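Local coordinates for hydrolase, haloacid dehalogenase-like family (Porphyromonas gingivalis, PDB 2I6X), which is a predicted hydrolase of the haloacid dehalogenase-like superfamily, whose natural substrate is not established, at residues Met4-Leu16 with Ile98-Asn112. Sequence-based numbering, arbitrary orientation.
Sequences MIRNIVFDLGGVL and IDSLRPDYRLFLLSN
F10 and I98 meet ring to methyl: the isoleucine's CD1 hangs over the centre of the phenylalanine ring, 3.7 Å from its centroid, in a CH-pi contact that a flat ring and a slender tip suit well. Followed outward, the F10 side chain starts with CB near F108 O and 4.2 Å from L109 CD1; CG stands beside the backbone N (chi1 -64°), which carries the ring up under helix 92-101. CG, CD1 and CE1 all lie under I98 CD1, CD2 passes F108 O at the ring edge, CE2 nears L107 CD2, and CZ ends 3.7 Å from I98 CG1. L16 CD2 meets the same I98 methyl tip to tip, holding it between leucine and ring.

Further back, I8, whose long apolar branch can reach the Y105 ring, lays CD1 over one face toward the rim and also touches L101 and L107; helix 200-207 covers this end. On the opposite face, beta-branched V9 sets CG1 3.6 Å from L110 CB, while N7 turns its amide nitrogen to T170.

Between these two layers, strands 7-10 and 106-111 run parallel; five backbone hydrogen bonds, from R106 N to R6 O through L110 N to F10 O, join the segments. Beyond them, D11 OD1 accepts a bond from each of two waters; one also bonds S111 OG and G13 N, the other N112 N at 2.7 Å. Polar D11 and S111 thus share a water between the strand ends. These are the central strand and its neighbour in the Rossmann-like HAD core; D11 and S111 match the first aspartate of the family's first motif and the serine or threonine of its second, probably marking the active site.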
loop_
_atom_site.group_PDB
_atom_site.type_symbol
_atom_site.label_atom_id
_atom_site.label_comp_id
_atom_site.label_asym_id
_atom_site.label_seq_id
_atom_site.Cartn_x
_atom_site.Cartn_y
_atom_site.Cartn_z
HETATM N N MSE A 4 0.501 -23.792 10.182
HETATM C CA MSE A 4 1.258 -22.641 10.660
HETATM C C MSE A 4 0.459 -21.333 10.666
HETATM O O MSE A 4 0.252 -20.692 11.712
HETATM C CB MSE A 4 2.410 -22.435 9.685
HETATM C CG MSE A 4 3.690 -23.099 10.078
HETATM SE SE MSE A 4 4.838 -21.715 10.804
HETATM C CE MSE A 4 5.031 -20.561 9.215
ATOM N N ILE A 5 0.030 -20.969 9.463
ATOM C CA ILE A 5 -0.493 -19.666 9.138
ATOM C C ILE A 5 -2.028 -19.717 9.100
ATOM O O ILE A 5 -2.606 -20.583 8.432
ATOM C CB ILE A 5 0.067 -19.213 7.741
ATOM C CG1 ILE A 5 1.606 -19.274 7.678
ATOM C CG2 ILE A 5 -0.479 -17.853 7.325
ATOM C CD1 ILE A 5 2.320 -18.361 8.618
ATOM N N ARG A 6 -2.662 -18.794 9.826
ATOM C CA ARG A 6 -4.114 -18.578 9.811
ATOM C C ARG A 6 -4.508 -17.260 9.110
ATOM O O ARG A 6 -5.612 -17.139 8.570
ATOM C CB ARG A 6 -4.661 -18.547 11.245
ATOM C CG ARG A 6 -4.576 -19.862 12.014
ATOM C CD ARG A 6 -5.719 -19.930 13.030
ATOM N NE ARG A 6 -5.492 -20.896 14.111
ATOM C CZ ARG A 6 -5.644 -22.218 14.007
ATOM N NH1 ARG A 6 -6.024 -22.770 12.854
ATOM N NH2 ARG A 6 -5.410 -22.995 15.060
ATOM N N ASN A 7 -3.602 -16.278 9.149
ATOM C CA ASN A 7 -3.847 -14.946 8.626
ATOM C C ASN A 7 -2.740 -14.550 7.651
ATOM O O ASN A 7 -1.584 -14.942 7.826
ATOM C CB ASN A 7 -3.921 -13.906 9.751
ATOM C CG ASN A 7 -4.509 -14.465 11.038
ATOM O OD1 ASN A 7 -5.713 -14.728 11.129
ATOM N ND2 ASN A 7 -3.660 -14.651 12.041
ATOM N N ILE A 8 -3.098 -13.794 6.617
ATOM C CA ILE A 8 -2.110 -13.320 5.685
ATOM C C ILE A 8 -2.391 -11.846 5.474
ATOM O O ILE A 8 -3.536 -11.469 5.247
ATOM C CB ILE A 8 -2.163 -14.076 4.309
ATOM C CG1 ILE A 8 -2.098 -15.598 4.484
ATOM C CG2 ILE A 8 -1.034 -13.616 3.382
ATOM C CD1 ILE A 8 -2.811 -16.326 3.385
ATOM N N VAL A 9 -1.342 -11.028 5.538
ATOM C CA VAL A 9 -1.419 -9.576 5.399
ATOM C C VAL A 9 -0.566 -9.196 4.207
ATOM O O VAL A 9 0.575 -9.633 4.101
ATOM C CB VAL A 9 -0.848 -8.847 6.662
ATOM C CG1 VAL A 9 -0.856 -7.313 6.463
ATOM C CG2 VAL A 9 -1.626 -9.227 7.908
ATOM N N PHE A 10 -1.120 -8.387 3.307
ATOM C CA PHE A 10 -0.431 -7.977 2.093
ATOM C C PHE A 10 -0.213 -6.485 2.110
ATOM O O PHE A 10 -1.082 -5.741 2.571
ATOM C CB PHE A 10 -1.307 -8.291 0.877
ATOM C CG PHE A 10 -1.564 -9.749 0.665
ATOM C CD1 PHE A 10 -0.789 -10.483 -0.236
ATOM C CD2 PHE A 10 -2.593 -10.391 1.338
ATOM C CE1 PHE A 10 -1.026 -11.841 -0.439
ATOM C CE2 PHE A 10 -2.820 -11.738 1.151
ATOM C CZ PHE A 10 -2.033 -12.461 0.257
ATOM N N ASP A 11 0.915 -6.027 1.575
ATOM C CA ASP A 11 0.992 -4.611 1.151
ATOM C C ASP A 11 0.290 -4.492 -0.222
ATOM O O ASP A 11 0.029 -5.489 -0.879
ATOM C CB ASP A 11 2.456 -4.176 1.054
ATOM C CG ASP A 11 2.641 -2.674 0.933
ATOM O OD1 ASP A 11 1.689 -1.865 1.114
ATOM O OD2 ASP A 11 3.795 -2.298 0.631
ATOM N N LEU A 12 -0.001 -3.271 -0.645
ATOM C CA LEU A 12 -0.616 -3.003 -1.916
ATOM C C LEU A 12 0.485 -2.691 -2.934
ATOM O O LEU A 12 0.778 -3.525 -3.810
ATOM C CB LEU A 12 -1.604 -1.833 -1.791
ATOM C CG LEU A 12 -2.441 -1.488 -3.040
ATOM C CD1 LEU A 12 -3.267 -2.674 -3.556
ATOM C CD2 LEU A 12 -3.336 -0.295 -2.725
ATOM N N GLY A 13 1.091 -1.506 -2.816
ATOM C CA GLY A 13 2.187 -1.098 -3.671
ATOM C C GLY A 13 3.333 -2.080 -3.529
ATOM O O GLY A 13 3.705 -2.462 -2.390
ATOM N N GLY A 14 3.893 -2.502 -4.667
ATOM C CA GLY A 14 5.055 -3.392 -4.660
ATOM C C GLY A 14 4.632 -4.846 -4.742
ATOM O O GLY A 14 4.983 -5.558 -5.687
ATOM N N VAL A 15 3.810 -5.258 -3.799
ATOM C CA VAL A 15 3.294 -6.616 -3.707
ATOM C C VAL A 15 2.159 -6.953 -4.728
ATOM O O VAL A 15 2.230 -7.944 -5.450
ATOM C CB VAL A 15 2.852 -6.855 -2.201
ATOM C CG1 VAL A 15 2.220 -8.218 -2.009
ATOM C CG2 VAL A 15 4.058 -6.687 -1.312
ATOM N N LEU A 16 1.116 -6.119 -4.773
ATOM C CA LEU A 16 -0.051 -6.386 -5.614
ATOM C C LEU A 16 -0.078 -5.472 -6.841
ATOM O O LEU A 16 -0.595 -5.847 -7.901
ATOM C CB LEU A 16 -1.327 -6.232 -4.794
ATOM C CG LEU A 16 -1.548 -7.169 -3.596
ATOM C CD1 LEU A 16 -2.725 -6.726 -2.690
ATOM C CD2 LEU A 16 -1.778 -8.590 -4.108
ATOM N N ILE A 98 -5.428 -14.302 -4.397
ATOM C CA ILE A 98 -5.859 -13.838 -3.090
ATOM C C ILE A 98 -7.324 -14.221 -2.919
ATOM O O ILE A 98 -7.731 -14.666 -1.871
ATOM C CB ILE A 98 -5.624 -12.300 -2.963
ATOM C CG1 ILE A 98 -4.143 -12.017 -2.769
ATOM C CG2 ILE A 98 -6.381 -11.660 -1.800
ATOM C CD1 ILE A 98 -3.889 -10.553 -2.561
ATOM N N ASP A 99 -8.106 -14.070 -3.974
ATOM C CA ASP A 99 -9.507 -14.411 -3.904
ATOM C C ASP A 99 -9.731 -15.892 -3.583
ATOM O O ASP A 99 -10.710 -16.240 -2.907
ATOM C CB ASP A 99 -10.213 -14.045 -5.202
ATOM C CG ASP A 99 -11.721 -14.086 -5.058
ATOM O OD1 ASP A 99 -12.373 -14.816 -5.838
ATOM O OD2 ASP A 99 -12.246 -13.412 -4.130
ATOM N N SER A 100 -8.825 -16.751 -4.066
ATOM C CA SER A 100 -8.868 -18.180 -3.773
ATOM C C SER A 100 -8.506 -18.491 -2.326
ATOM O O SER A 100 -8.846 -19.551 -1.818
ATOM C CB SER A 100 -7.963 -18.971 -4.725
ATOM O OG SER A 100 -6.597 -18.778 -4.438
ATOM N N LEU A 101 -7.818 -17.563 -1.664
ATOM C CA LEU A 101 -7.355 -17.791 -0.316
ATOM C C LEU A 101 -8.429 -17.532 0.726
ATOM O O LEU A 101 -8.288 -17.953 1.859
ATOM C CB LEU A 101 -6.141 -16.920 -0.026
ATOM C CG LEU A 101 -4.841 -17.280 -0.736
ATOM C CD1 LEU A 101 -3.764 -16.323 -0.285
ATOM C CD2 LEU A 101 -4.442 -18.697 -0.430
ATOM N N ARG A 102 -9.506 -16.846 0.348
ATOM C CA ARG A 102 -10.437 -16.303 1.355
ATOM C C ARG A 102 -11.178 -17.325 2.203
ATOM O O ARG A 102 -11.399 -17.088 3.398
ATOM C CB ARG A 102 -11.438 -15.300 0.773
ATOM C CG ARG A 102 -12.195 -14.520 1.882
ATOM C CD ARG A 102 -11.507 -13.209 2.307
ATOM N NE ARG A 102 -12.202 -12.078 1.695
ATOM C CZ ARG A 102 -12.889 -11.157 2.363
ATOM N NH1 ARG A 102 -12.944 -11.194 3.688
ATOM N NH2 ARG A 102 -13.500 -10.176 1.709
ATOM N N PRO A 103 -11.592 -18.445 1.616
ATOM C CA PRO A 103 -12.267 -19.355 2.519
ATOM C C PRO A 103 -11.350 -20.019 3.556
ATOM O O PRO A 103 -11.845 -20.502 4.566
ATOM C CB PRO A 103 -12.866 -20.406 1.575
ATOM C CG PRO A 103 -12.798 -19.803 0.206
ATOM C CD PRO A 103 -11.581 -18.947 0.234
ATOM N N ASP A 104 -10.043 -20.052 3.315
ATOM C CA ASP A 104 -9.136 -20.810 4.181
ATOM C C ASP A 104 -8.350 -19.936 5.156
ATOM O O ASP A 104 -7.744 -20.433 6.084
ATOM C CB ASP A 104 -8.161 -21.646 3.342
ATOM C CG ASP A 104 -8.852 -22.775 2.555
ATOM O OD1 ASP A 104 -8.693 -23.944 2.934
ATOM O OD2 ASP A 104 -9.539 -22.511 1.544
ATOM N N TYR A 105 -8.343 -18.637 4.918
ATOM C CA TYR A 105 -7.503 -17.706 5.663
ATOM C C TYR A 105 -8.277 -16.438 5.885
ATOM O O TYR A 105 -9.190 -16.092 5.102
ATOM C CB TYR A 105 -6.204 -17.357 4.891
ATOM C CG TYR A 105 -5.328 -18.553 4.662
ATOM C CD1 TYR A 105 -4.456 -19.001 5.660
ATOM C CD2 TYR A 105 -5.385 -19.261 3.449
ATOM C CE1 TYR A 105 -3.668 -20.118 5.471
ATOM C CE2 TYR A 105 -4.599 -20.404 3.241
ATOM C CZ TYR A 105 -3.744 -20.836 4.269
ATOM O OH TYR A 105 -2.959 -21.968 4.084
ATOM N N ARG A 106 -7.885 -15.744 6.943
ATOM C CA ARG A 106 -8.254 -14.374 7.128
ATOM C C ARG A 106 -7.211 -13.504 6.413
ATOM O O ARG A 106 -6.006 -13.695 6.596
ATOM C CB ARG A 106 -8.334 -14.078 8.614
ATOM C CG ARG A 106 -9.502 -14.768 9.268
ATOM C CD ARG A 106 -9.613 -14.381 10.720
ATOM N NE ARG A 106 -10.118 -13.022 10.916
ATOM C CZ ARG A 106 -9.765 -12.238 11.934
ATOM N NH1 ARG A 106 -8.877 -12.661 12.838
ATOM N NH2 ARG A 106 -10.277 -11.015 12.034
ATOM N N LEU A 107 -7.684 -12.577 5.582
ATOM C CA LEU A 107 -6.847 -11.807 4.685
ATOM C C LEU A 107 -6.970 -10.343 5.000
ATOM O O LEU A 107 -8.068 -9.829 5.194
ATOM C CB LEU A 107 -7.275 -12.036 3.231
ATOM C CG LEU A 107 -7.230 -13.485 2.759
ATOM C CD1 LEU A 107 -7.725 -13.592 1.338
ATOM C CD2 LEU A 107 -5.821 -14.092 2.918
ATOM N N PHE A 108 -5.829 -9.666 5.047
ATOM C CA PHE A 108 -5.766 -8.264 5.413
ATOM C C PHE A 108 -4.822 -7.516 4.483
ATOM O O PHE A 108 -3.905 -8.098 3.934
ATOM C CB PHE A 108 -5.325 -8.140 6.866
ATOM C CG PHE A 108 -6.206 -8.906 7.810
ATOM C CD1 PHE A 108 -7.392 -8.340 8.292
ATOM C CD2 PHE A 108 -5.874 -10.208 8.185
ATOM C CE1 PHE A 108 -8.226 -9.061 9.131
ATOM C CE2 PHE A 108 -6.694 -10.920 9.046
ATOM C CZ PHE A 108 -7.869 -10.348 9.518
ATOM N N LEU A 109 -5.089 -6.231 4.287
ATOM C CA LEU A 109 -4.156 -5.345 3.614
ATOM C C LEU A 109 -3.563 -4.357 4.631
ATOM O O LEU A 109 -4.297 -3.744 5.418
ATOM C CB LEU A 109 -4.835 -4.607 2.455
ATOM C CG LEU A 109 -3.924 -3.809 1.502
ATOM C CD1 LEU A 109 -3.349 -4.683 0.385
ATOM C CD2 LEU A 109 -4.669 -2.576 0.914
ATOM N N LEU A 110 -2.241 -4.220 4.641
ATOM C CA LEU A 110 -1.630 -3.171 5.448
ATOM C C LEU A 110 -0.749 -2.344 4.513
ATOM O O LEU A 110 0.304 -2.785 4.062
ATOM C CB LEU A 110 -0.852 -3.701 6.666
ATOM C CG LEU A 110 -0.091 -2.644 7.474
ATOM C CD1 LEU A 110 -1.083 -1.689 8.092
ATOM C CD2 LEU A 110 0.871 -3.232 8.562
ATOM N N SER A 111 -1.185 -1.112 4.280
ATOM C CA SER A 111 -0.625 -0.326 3.208
ATOM C C SER A 111 -0.367 1.125 3.587
ATOM O O SER A 111 -1.234 1.776 4.162
ATOM C CB SER A 111 -1.570 -0.421 2.001
ATOM O OG SER A 111 -1.221 0.516 1.034
ATOM N N ASN A 112 0.835 1.616 3.276
ATOM C CA ASN A 112 1.071 3.067 3.226
ATOM C C ASN A 112 0.569 3.579 1.893
ATOM O O ASN A 112 1.095 3.214 0.840
ATOM C CB ASN A 112 2.536 3.461 3.391
ATOM C CG ASN A 112 3.007 3.374 4.802
ATOM O OD1 ASN A 112 2.237 3.127 5.735
ATOM N ND2 ASN A 112 4.297 3.571 4.983
HETATM O O HOH W 1 0.897 0.282 -0.498
HETATM O O HOH W 2 3.024 0.341 2.221
#